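Sugar ABC transporter substrate-binding protein, BlMnBP1 (Bifidobacterium animalis subsp. lactis ATCC 27673, PDB 6I5R) binds manno-oligosaccharides such as mannobiose, probably delivering them to an ABC transporter for uptake of beta-mannan breakdown products. Local coordinates at residues 187-199 against 255-268. Sequence-based numbering, arbitrary orientation.
Sequences AVPLYTNFVEDWA and YTEEDYSTTDWESS. With ZN (zinc ion), chain G; ZN (zinc ion), chain L; BMA (beta-D-mannopyranose), chain B; BMA (beta-D-mannopyranose), chain C.
Trp198 and Trp265 form a T-shaped pair beside the bound mannobiose: the Trp198 edge stands over the centre of the Trp265 six-membered ring, Trp198 CH2 3.7 Å from Trp265 CE2, with the planes at 89°. One Trp198 face carries the C-chain mannose, whose C2 lies over the ring, while Trp265 NE1 donates to O2 of the B-chain mannose (3.1 Å). Replacing Trp198 with an alanine is likely to cost the C-chain mannose its stacking surface and leave the Trp265 face without its aromatic partner. The second aromatic pair joins Phe194 and Tyr260 away from the sugar; Tyr260 turns its edge to the Phe194 face, Tyr260 CD1 3.7 Å from Phe194 CZ, and both rings rest on Val415 of helix 409-420.

Among the polar contacts, the Glu257 carboxylate grips Thr192 twice, OE1 taking the backbone N (2.8 Å) and OE2 the hydroxyl OG1 in a very short bond (2.5 Å). With OG1 set between the backbone N and the carbonyl carbon (chi1 62°), Thr192 also accepts from Phe194 N, closing an ST turn. Thr263 OG1 accepts from Val195 N (3.0 Å), and Tyr191 OH accepts from the N of Asp264 (2.9 Å), the N-cap residue of helix 265-273, near the tyrosine ring plane.

Polar clasps thus pin the loop backbones, while the crossed indoles at the sugar end present a flat face and an N-H to mannobiose, as is common in carbohydrate-binding sites.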
ATOM      1  N   ALA A 187     -25.972  -6.013   5.661  1.00 16.39           N
ATOM      2  CA  ALA A 187     -24.527  -5.816   5.733  1.00 17.42           C
ATOM      3  C   ALA A 187     -24.188  -4.394   6.167  1.00 21.12           C
ATOM      4  O   ALA A 187     -24.908  -3.443   5.870  1.00 16.39           O
ATOM      5  CB  ALA A 187     -23.864  -6.097   4.379  1.00 16.39           C
ATOM      6  N   VAL A 188     -23.050  -4.250   6.837  1.00 16.39           N
ATOM      7  CA  VAL A 188     -22.469  -2.918   7.027  1.00 16.39           C
ATOM      8  C   VAL A 188     -22.072  -2.411   5.643  1.00 18.24           C
ATOM      9  O   VAL A 188     -21.248  -3.060   4.977  1.00 16.39           O
ATOM     10  CB  VAL A 188     -21.264  -2.966   7.983  1.00 16.39           C
ATOM     11  CG1 VAL A 188     -20.570  -1.609   8.043  1.00 16.39           C
ATOM     12  CG2 VAL A 188     -21.699  -3.410   9.372  1.00 19.50           C
ATOM     13  N   PRO A 189     -22.608  -1.282   5.162  1.00 16.39           N
ATOM     14  CA  PRO A 189     -22.252  -0.858   3.795  1.00 16.71           C
ATOM     15  C   PRO A 189     -20.764  -0.602   3.587  1.00 16.39           C
ATOM     16  O   PRO A 189     -20.194  -1.061   2.597  1.00 16.39           O
ATOM     17  CB  PRO A 189     -23.081   0.420   3.594  1.00 16.39           C
ATOM     18  CG  PRO A 189     -24.284   0.238   4.530  1.00 16.39           C
ATOM     19  CD  PRO A 189     -23.744  -0.509   5.715  1.00 16.39           C
ATOM     20  N   LEU A 190     -20.117   0.120   4.500  1.00 16.39           N
ATOM     21  CA  LEU A 190     -18.680   0.353   4.405  1.00 16.39           C
ATOM     22  C   LEU A 190     -18.094   0.204   5.799  1.00 17.49           C
ATOM     23  O   LEU A 190     -18.473   0.936   6.714  1.00 16.39           O
ATOM     24  CB  LEU A 190     -18.381   1.735   3.816  1.00 16.39           C
ATOM     25  CG  LEU A 190     -16.913   2.084   3.514  1.00 16.77           C
ATOM     26  CD1 LEU A 190     -16.749   3.063   2.372  1.00 17.13           C
ATOM     27  CD2 LEU A 190     -16.270   2.659   4.788  1.00 23.63           C
ATOM     28  N   TYR A 191     -17.177  -0.745   5.959  1.00 16.39           N
ATOM     29  CA  TYR A 191     -16.552  -1.002   7.245  1.00 18.84           C
ATOM     30  C   TYR A 191     -15.240  -0.248   7.275  1.00 16.39           C
ATOM     31  O   TYR A 191     -14.415  -0.414   6.375  1.00 16.39           O
ATOM     32  CB  TYR A 191     -16.318  -2.495   7.441  1.00 16.39           C
ATOM     33  CG  TYR A 191     -15.983  -2.913   8.837  1.00 16.39           C
ATOM     34  CD1 TYR A 191     -16.974  -3.148   9.761  1.00 16.39           C
ATOM     35  CD2 TYR A 191     -14.672  -3.116   9.219  1.00 16.39           C
ATOM     36  CE1 TYR A 191     -16.675  -3.559  11.045  1.00 20.51           C
ATOM     37  CE2 TYR A 191     -14.366  -3.533  10.489  1.00 18.29           C
ATOM     38  CZ  TYR A 191     -15.367  -3.748  11.410  1.00 17.68           C
ATOM     39  OH  TYR A 191     -15.068  -4.181  12.682  1.00 16.39           O
ATOM     40  N   THR A 192     -15.051   0.588   8.290  1.00 16.39           N
ATOM     41  CA  THR A 192     -13.938   1.507   8.225  1.00 16.39           C
ATOM     42  C   THR A 192     -12.628   0.899   8.702  1.00 17.34           C
ATOM     43  O   THR A 192     -11.585   1.395   8.305  1.00 16.39           O
ATOM     44  CB  THR A 192     -14.163   2.757   9.084  1.00 16.39           C
ATOM     45  OG1 THR A 192     -14.291   2.355  10.457  1.00 16.39           O
ATOM     46  CG2 THR A 192     -15.371   3.520   8.651  1.00 16.39           C
ATOM     47  N   ASN A 193     -12.669  -0.140   9.545  1.00 16.39           N
ATOM     48  CA  ASN A 193     -11.480  -0.631  10.250  1.00 16.39           C
ATOM     49  C   ASN A 193     -10.735   0.532  10.893  1.00 18.94           C
ATOM     50  O   ASN A 193      -9.507   0.595  10.891  1.00 16.39           O
ATOM     51  CB  ASN A 193     -10.566  -1.432   9.328  1.00 17.11           C
ATOM     52  CG  ASN A 193     -10.918  -2.914   9.322  1.00 16.39           C
ATOM     53  OD1 ASN A 193     -10.956  -3.536  10.374  1.00 16.39           O
ATOM     54  ND2 ASN A 193     -11.211  -3.467   8.142  1.00 16.39           N
ATOM     55  N   PHE A 194     -11.512   1.436  11.480  1.00 16.39           N
ATOM     56  CA  PHE A 194     -10.982   2.603  12.171  1.00 16.39           C
ATOM     57  C   PHE A 194      -9.814   2.242  13.086  1.00 16.39           C
ATOM     58  O   PHE A 194      -8.838   2.988  13.178  1.00 16.39           O
ATOM     59  CB  PHE A 194     -12.137   3.248  12.964  1.00 17.20           C
ATOM     60  CG  PHE A 194     -11.734   4.370  13.860  1.00 16.39           C
ATOM     61  CD1 PHE A 194     -11.292   4.116  15.163  1.00 16.39           C
ATOM     62  CD2 PHE A 194     -11.841   5.683  13.439  1.00 16.39           C
ATOM     63  CE1 PHE A 194     -10.936   5.158  15.997  1.00 18.59           C
ATOM     64  CE2 PHE A 194     -11.484   6.724  14.275  1.00 17.76           C
ATOM     65  CZ  PHE A 194     -11.028   6.447  15.564  1.00 18.36           C
ATOM     66  N   VAL A 195      -9.884   1.090  13.755  1.00 16.39           N
ATOM     67  CA  VAL A 195      -8.918   0.850  14.823  1.00 16.39           C
ATOM     68  C   VAL A 195      -7.522   0.598  14.256  1.00 20.52           C
ATOM     69  O   VAL A 195      -6.524   0.852  14.933  1.00 16.39           O
ATOM     70  CB  VAL A 195      -9.374  -0.308  15.736  1.00 19.26           C
ATOM     71  CG1 VAL A 195      -8.205  -0.924  16.540  1.00 19.29           C
ATOM     72  CG2 VAL A 195     -10.455   0.177  16.695  1.00 18.51           C
ATOM     73  N   GLU A 196      -7.422   0.090  13.033  1.00 16.39           N
ATOM     74  CA  GLU A 196      -6.127  -0.144  12.401  1.00 16.39           C
ATOM     75  C   GLU A 196      -5.642   1.157  11.766  1.00 16.40           C
ATOM     76  O   GLU A 196      -6.219   1.645  10.785  1.00 16.39           O
ATOM     77  CB  GLU A 196      -6.223  -1.253  11.361  1.00 16.55           C
ATOM     78  CG  GLU A 196      -6.632  -2.599  11.883  1.00 17.71           C
ATOM     79  CD  GLU A 196      -5.657  -3.189  12.900  1.00 23.85           C
ATOM     80  OE1 GLU A 196      -4.433  -3.227  12.661  1.00 21.58           O
ATOM     81  OE2 GLU A 196      -6.136  -3.635  13.951  1.00 17.21           O
ATOM     82  N   ASP A 197      -4.577   1.720  12.307  1.00 16.39           N
ATOM     83  CA  ASP A 197      -4.040   2.941  11.736  1.00 17.62           C
ATOM     84  C   ASP A 197      -3.754   2.783  10.244  1.00 16.39           C
ATOM     85  O   ASP A 197      -4.027   3.700   9.455  1.00 16.39           O
ATOM     86  CB  ASP A 197      -2.778   3.375  12.494  1.00 19.98           C
ATOM     87  CG  ASP A 197      -3.108   3.973  13.842  1.00 24.35           C
ATOM     88  OD1 ASP A 197      -4.115   3.535  14.428  1.00 16.39           O
ATOM     89  OD2 ASP A 197      -2.395   4.910  14.288  1.00 28.77           O
ATOM     90  N   TRP A 198      -3.199   1.631   9.839  1.00 16.39           N
ATOM     91  CA  TRP A 198      -2.791   1.468   8.454  1.00 16.39           C
ATOM     92  C   TRP A 198      -4.026   1.383   7.559  1.00 16.39           C
ATOM     93  O   TRP A 198      -3.977   1.806   6.404  1.00 16.39           O
ATOM     94  CB  TRP A 198      -1.919   0.228   8.274  1.00 17.77           C
ATOM     95  CG  TRP A 198      -2.589  -0.998   8.733  1.00 16.39           C
ATOM     96  CD1 TRP A 198      -2.458  -1.592   9.950  1.00 16.40           C
ATOM     97  CD2 TRP A 198      -3.534  -1.785   7.997  1.00 16.86           C
ATOM     98  NE1 TRP A 198      -3.264  -2.701  10.009  1.00 16.39           N
ATOM     99  CE2 TRP A 198      -3.946  -2.827   8.828  1.00 16.96           C
ATOM    100  CE3 TRP A 198      -4.082  -1.694   6.715  1.00 16.39           C
ATOM    101  CZ2 TRP A 198      -4.869  -3.790   8.416  1.00 16.39           C
ATOM    102  CZ3 TRP A 198      -4.986  -2.638   6.317  1.00 16.39           C
ATOM    103  CH2 TRP A 198      -5.381  -3.667   7.165  1.00 16.39           C
ATOM    104  N   ALA A 199      -5.140   0.864   8.087  1.00 16.39           N
ATOM    105  CA  ALA A 199      -6.339   0.781   7.258  1.00 17.86           C
ATOM    106  C   ALA A 199      -6.936   2.171   7.014  1.00 19.35           C
ATOM    107  O   ALA A 199      -7.501   2.447   5.948  1.00 16.39           O
ATOM    108  CB  ALA A 199      -7.372  -0.131   7.908  1.00 16.39           C
ATOM    109  N   TYR A 255     -23.702   5.037   7.062  1.00 16.39           N
ATOM    110  CA  TYR A 255     -23.477   3.867   6.229  1.00 16.39           C
ATOM    111  C   TYR A 255     -22.246   3.069   6.649  1.00 18.18           C
ATOM    112  O   TYR A 255     -21.780   2.235   5.864  1.00 16.39           O
ATOM    113  CB  TYR A 255     -23.299   4.258   4.761  1.00 16.39           C
ATOM    114  CG  TYR A 255     -24.447   5.023   4.146  1.00 17.84           C
ATOM    115  CD1 TYR A 255     -25.731   4.912   4.645  1.00 16.39           C
ATOM    116  CD2 TYR A 255     -24.237   5.872   3.075  1.00 19.56           C
ATOM    117  CE1 TYR A 255     -26.780   5.633   4.105  1.00 17.18           C
ATOM    118  CE2 TYR A 255     -25.283   6.581   2.517  1.00 20.62           C
ATOM    119  CZ  TYR A 255     -26.560   6.458   3.049  1.00 19.37           C
ATOM    120  OH  TYR A 255     -27.646   7.157   2.549  1.00 16.46           O
ATOM    121  N   THR A 256     -21.681   3.335   7.828  1.00 16.39           N
ATOM    122  CA  THR A 256     -20.544   2.563   8.348  1.00 18.68           C
ATOM    123  C   THR A 256     -20.965   1.850   9.635  1.00 21.09           C
ATOM    124  O   THR A 256     -22.119   1.928  10.076  1.00 16.39           O
ATOM    125  CB  THR A 256     -19.313   3.453   8.582  1.00 16.39           C
ATOM    126  OG1 THR A 256     -19.625   4.476   9.534  1.00 16.39           O
ATOM    127  CG2 THR A 256     -18.895   4.084   7.299  1.00 16.39           C
ATOM    128  N   GLU A 257     -20.012   1.136  10.226  1.00 16.39           N
ATOM    129  CA  GLU A 257     -20.310   0.333  11.404  1.00 17.87           C
ATOM    130  C   GLU A 257     -20.823   1.216  12.530  1.00 17.50           C
ATOM    131  O   GLU A 257     -20.532   2.415  12.603  1.00 16.39           O
ATOM    132  CB  GLU A 257     -19.077  -0.453  11.871  1.00 16.39           C
ATOM    133  CG  GLU A 257     -17.916   0.385  12.415  1.00 18.19           C
ATOM    134  CD  GLU A 257     -17.109   1.103  11.335  1.00 16.73           C
ATOM    135  OE1 GLU A 257     -17.183   0.683  10.159  1.00 16.39           O
ATOM    136  OE2 GLU A 257     -16.411   2.092  11.683  1.00 16.39           O
ATOM    137  N   GLU A 258     -21.617   0.595  13.405  1.00 17.77           N
ATOM    138  CA  GLU A 258     -22.241   1.337  14.496  1.00 18.18           C
ATOM    139  C   GLU A 258     -21.185   2.017  15.360  1.00 20.88           C
ATOM    140  O   GLU A 258     -21.361   3.161  15.804  1.00 18.21           O
ATOM    141  CB  GLU A 258     -23.117   0.403  15.355  1.00 24.25           C
ATOM    142  CG  GLU A 258     -23.484   1.058  16.713  1.00 30.02           C
ATOM    143  CD  GLU A 258     -24.994   0.947  17.061  1.00 22.69           C
ATOM    144  OE1 GLU A 258     -25.718   0.051  16.503  1.00 32.87           O
ATOM    145  OE2 GLU A 258     -25.472   1.738  17.917  1.00 27.75           O
ATOM    146  N   ASP A 259     -20.118   1.293  15.672  1.00 18.56           N
ATOM    147  CA  ASP A 259     -19.101   1.777  16.595  1.00 17.98           C
ATOM    148  C   ASP A 259     -17.716   1.678  15.994  1.00 17.60           C
ATOM    149  O   ASP A 259     -17.103   0.615  16.061  1.00 17.11           O
ATOM    150  CB  ASP A 259     -19.126   1.021  17.927  1.00 21.96           C
ATOM    151  CG  ASP A 259     -18.189   1.640  18.952  1.00 21.65           C
ATOM    152  OD1 ASP A 259     -17.611   2.704  18.670  1.00 23.25           O
ATOM    153  OD2 ASP A 259     -18.039   1.069  20.049  1.00 33.16           O
ATOM    154  N   TYR A 260     -17.221   2.796  15.465  1.00 18.87           N
ATOM    155  CA  TYR A 260     -15.894   2.797  14.880  1.00 16.39           C
ATOM    156  C   TYR A 260     -14.797   2.525  15.904  1.00 17.38           C
ATOM    157  O   TYR A 260     -13.736   2.062  15.519  1.00 16.39           O
ATOM    158  CB  TYR A 260     -15.652   4.133  14.170  1.00 16.39           C
ATOM    159  CG  TYR A 260     -15.674   5.338  15.067  1.00 17.67           C
ATOM    160  CD1 TYR A 260     -14.612   5.622  15.910  1.00 19.67           C
ATOM    161  CD2 TYR A 260     -16.753   6.213  15.068  1.00 20.82           C
ATOM    162  CE1 TYR A 260     -14.623   6.720  16.729  1.00 19.60           C
ATOM    163  CE2 TYR A 260     -16.770   7.323  15.909  1.00 21.39           C
ATOM    164  CZ  TYR A 260     -15.700   7.558  16.735  1.00 17.38           C
ATOM    165  OH  TYR A 260     -15.684   8.664  17.566  1.00 28.24           O
ATOM    166  N   SER A 261     -15.027   2.764  17.193  1.00 16.39           N
ATOM    167  CA  SER A 261     -13.929   2.651  18.147  1.00 24.14           C
ATOM    168  C   SER A 261     -13.600   1.204  18.476  1.00 20.48           C
ATOM    169  O   SER A 261     -12.571   0.942  19.110  1.00 18.84           O
ATOM    170  CB  SER A 261     -14.252   3.415  19.438  1.00 20.27           C
ATOM    171  OG  SER A 261     -15.225   2.718  20.189  1.00 20.25           O
ATOM    172  N   THR A 262     -14.412   0.256  18.028  1.00 18.00           N
ATOM    173  CA  THR A 262     -14.184  -1.135  18.359  1.00 20.52           C
ATOM    174  C   THR A 262     -14.194  -2.029  17.121  1.00 16.39           C
ATOM    175  O   THR A 262     -14.472  -3.221  17.223  1.00 16.41           O
ATOM    176  CB  THR A 262     -15.221  -1.621  19.378  1.00 21.10           C
ATOM    177  OG1 THR A 262     -16.517  -1.646  18.775  1.00 20.30           O
ATOM    178  CG2 THR A 262     -15.274  -0.722  20.581  1.00 25.55           C
ATOM    179  N   THR A 263     -13.859  -1.492  15.948  1.00 16.39           N
ATOM    180  CA  THR A 263     -13.722  -2.367  14.793  1.00 17.17           C
ATOM    181  C   THR A 263     -12.626  -3.399  15.025  1.00 18.99           C
ATOM    182  O   THR A 263     -11.706  -3.206  15.833  1.00 16.39           O
ATOM    183  CB  THR A 263     -13.392  -1.585  13.524  1.00 16.39           C
ATOM    184  OG1 THR A 263     -12.149  -0.900  13.660  1.00 16.39           O
ATOM    185  CG2 THR A 263     -14.512  -0.608  13.223  1.00 16.39           C
ATOM    186  N   ASP A 264     -12.698  -4.492  14.269  1.00 16.39           N
ATOM    187  CA  ASP A 264     -11.699  -5.545  14.384  1.00 18.07           C
ATOM    188  C   ASP A 264     -11.315  -6.095  13.016  1.00 19.30           C
ATOM    189  O   ASP A 264     -12.141  -6.683  12.313  1.00 16.39           O
ATOM    190  CB  ASP A 264     -12.196  -6.669  15.286  1.00 17.21           C
ATOM    191  CG  ASP A 264     -11.182  -7.766  15.420  1.00 19.07           C
ATOM    192  OD1 ASP A 264     -10.115  -7.520  16.041  1.00 21.54           O
ATOM    193  OD2 ASP A 264     -11.425  -8.851  14.861  1.00 18.33           O
ATOM    194  N   TRP A 265     -10.030  -5.961  12.690  1.00 16.39           N
ATOM    195  CA  TRP A 265      -9.535  -6.282  11.357  1.00 16.39           C
ATOM    196  C   TRP A 265      -9.702  -7.759  11.022  1.00 16.39           C
ATOM    197  O   TRP A 265     -10.237  -8.104   9.958  1.00 16.39           O
ATOM    198  CB  TRP A 265      -8.069  -5.859  11.266  1.00 16.39           C
ATOM    199  CG  TRP A 265      -7.346  -6.443  10.123  1.00 18.20           C
ATOM    200  CD1 TRP A 265      -6.255  -7.234  10.196  1.00 16.52           C
ATOM    201  CD2 TRP A 265      -7.674  -6.334   8.724  1.00 16.39           C
ATOM    202  NE1 TRP A 265      -5.848  -7.602   8.944  1.00 16.39           N
ATOM    203  CE2 TRP A 265      -6.697  -7.054   8.018  1.00 16.39           C
ATOM    204  CE3 TRP A 265      -8.680  -5.676   8.004  1.00 17.53           C
ATOM    205  CZ2 TRP A 265      -6.689  -7.159   6.617  1.00 16.39           C
ATOM    206  CZ3 TRP A 265      -8.668  -5.772   6.588  1.00 18.38           C
ATOM    207  CH2 TRP A 265      -7.678  -6.514   5.921  1.00 19.60           C
ATOM    208  N   GLU A 266      -9.263  -8.646  11.916  1.00 16.39           N
ATOM    209  CA  GLU A 266      -9.204 -10.064  11.582  1.00 16.39           C
ATOM    210  C   GLU A 266     -10.588 -10.644  11.383  1.00 18.48           C
ATOM    211  O   GLU A 266     -10.797 -11.450  10.476  1.00 16.86           O
ATOM    212  CB  GLU A 266      -8.468 -10.836  12.671  1.00 21.77           C
ATOM    213  CG  GLU A 266      -6.979 -10.564  12.693  1.00 19.47           C
ATOM    214  CD  GLU A 266      -6.266 -11.055  11.446  1.00 22.38           C
ATOM    215  OE1 GLU A 266      -6.892 -11.753  10.631  1.00 28.77           O
ATOM    216  OE2 GLU A 266      -5.062 -10.782  11.289  1.00 32.37           O
ATOM    217  N   SER A 267     -11.542 -10.259  12.233  1.00 16.39           N
ATOM    218  CA  SER A 267     -12.915 -10.725  12.039  1.00 19.17           C
ATOM    219  C   SER A 267     -13.567 -10.054  10.842  1.00 17.98           C
ATOM    220  O   SER A 267     -14.488 -10.632  10.254  1.00 16.39           O
ATOM    221  CB  SER A 267     -13.771 -10.496  13.296  1.00 17.86           C
ATOM    222  OG  SER A 267     -13.699  -9.173  13.790  1.00 17.97           O
ATOM    223  N   SER A 268     -13.113  -8.855  10.460  1.00 16.39           N
ATOM    224  CA  SER A 268     -13.722  -8.199   9.302  1.00 16.39           C
ATOM    225  C   SER A 268     -13.525  -9.027   8.039  1.00 23.34           C
ATOM    226  O   SER A 268     -14.363  -8.984   7.133  1.00 16.39           O
ATOM    227  CB  SER A 268     -13.162  -6.780   9.126  1.00 16.39           C
ATOM    228  OG  SER A 268     -11.948  -6.744   8.415  1.00 16.39           O
TER
HETATM  229 ZN    ZN G 507      -4.296   3.627  16.555  1.00 19.94          ZN
HETATM  230 ZN    ZN L 512      -2.845  -3.379  14.202  1.00 76.24          ZN
HETATM  231  C1  BMA B   1      -2.405  -9.556   9.028  1.00 18.17           C
HETATM  232  C2  BMA B   1      -2.527  -9.463   7.486  1.00 21.61           C
HETATM  233  C3  BMA B   1      -1.777  -8.230   6.997  1.00 16.39           C
HETATM  234  C4  BMA B   1      -2.093  -7.024   7.843  1.00 20.05           C
HETATM  235  C5  BMA B   1      -1.938  -7.339   9.337  1.00 20.69           C
HETATM  236  C6  BMA B   1      -2.217  -6.135  10.203  1.00 20.11           C
HETATM  237  O1  BMA B   1      -3.252 -10.609   9.355  1.00 24.79           O
HETATM  238  O2  BMA B   1      -3.940  -9.246   7.174  1.00 16.39           O
HETATM  239  O3  BMA B   1      -2.048  -7.958   5.665  1.00 16.39           O
HETATM  240  O4  BMA B   1      -1.211  -5.949   7.517  1.00 16.39           O
HETATM  241  O5  BMA B   1      -2.813  -8.406   9.667  1.00 16.39           O
HETATM  242  O6  BMA B   1      -1.651  -6.437  11.483  1.00 21.14           O
HETATM  243  C1  BMA C   2      -1.462  -5.184   6.369  1.00 16.39           C
HETATM  244  C2  BMA C   2      -0.872  -3.790   6.738  1.00 17.14           C
HETATM  245  C3  BMA C   2      -0.936  -2.918   5.522  1.00 18.09           C
HETATM  246  C4  BMA C   2      -0.390  -3.632   4.289  1.00 16.39           C
HETATM  247  C5  BMA C   2      -1.099  -4.969   4.072  1.00 17.65           C
HETATM  248  C6  BMA C   2      -0.518  -5.731   2.896  1.00 16.39           C
HETATM  249  O2  BMA C   2       0.521  -3.881   7.032  1.00 16.39           O
HETATM  250  O3  BMA C   2      -0.231  -1.684   5.689  1.00 16.39           O
HETATM  251  O4  BMA C   2      -0.631  -2.809   3.178  1.00 16.39           O
HETATM  252  O5  BMA C   2      -0.901  -5.765   5.253  1.00 16.39           O
HETATM  253  O6  BMA C   2       0.850  -6.088   3.153  1.00 16.39           O
HETATM  254  O   HOH W   1     -15.212  -6.982  12.608  1.00 24.02           O
HETATM  255  O   HOH W   2     -10.071  -2.452  12.711  1.00 16.39           O
HETATM  256  O   HOH W   3      -6.217   2.905  16.401  1.00 16.39           O
HETATM  257  O   HOH W   4      -8.650  -4.217  14.414  1.00 16.39           O
HETATM  258  O   HOH W   5      -4.507  -3.276  16.098  1.00 30.71           O
HETATM  259  O   HOH W   6      -4.711   5.686  16.479  1.00 16.62           O
HETATM  260  O   HOH W   7      -2.325  -4.924  13.797  1.00 32.40           O
HETATM  261  O   HOH W   8      -1.614  -2.678  13.088  1.00 28.57           O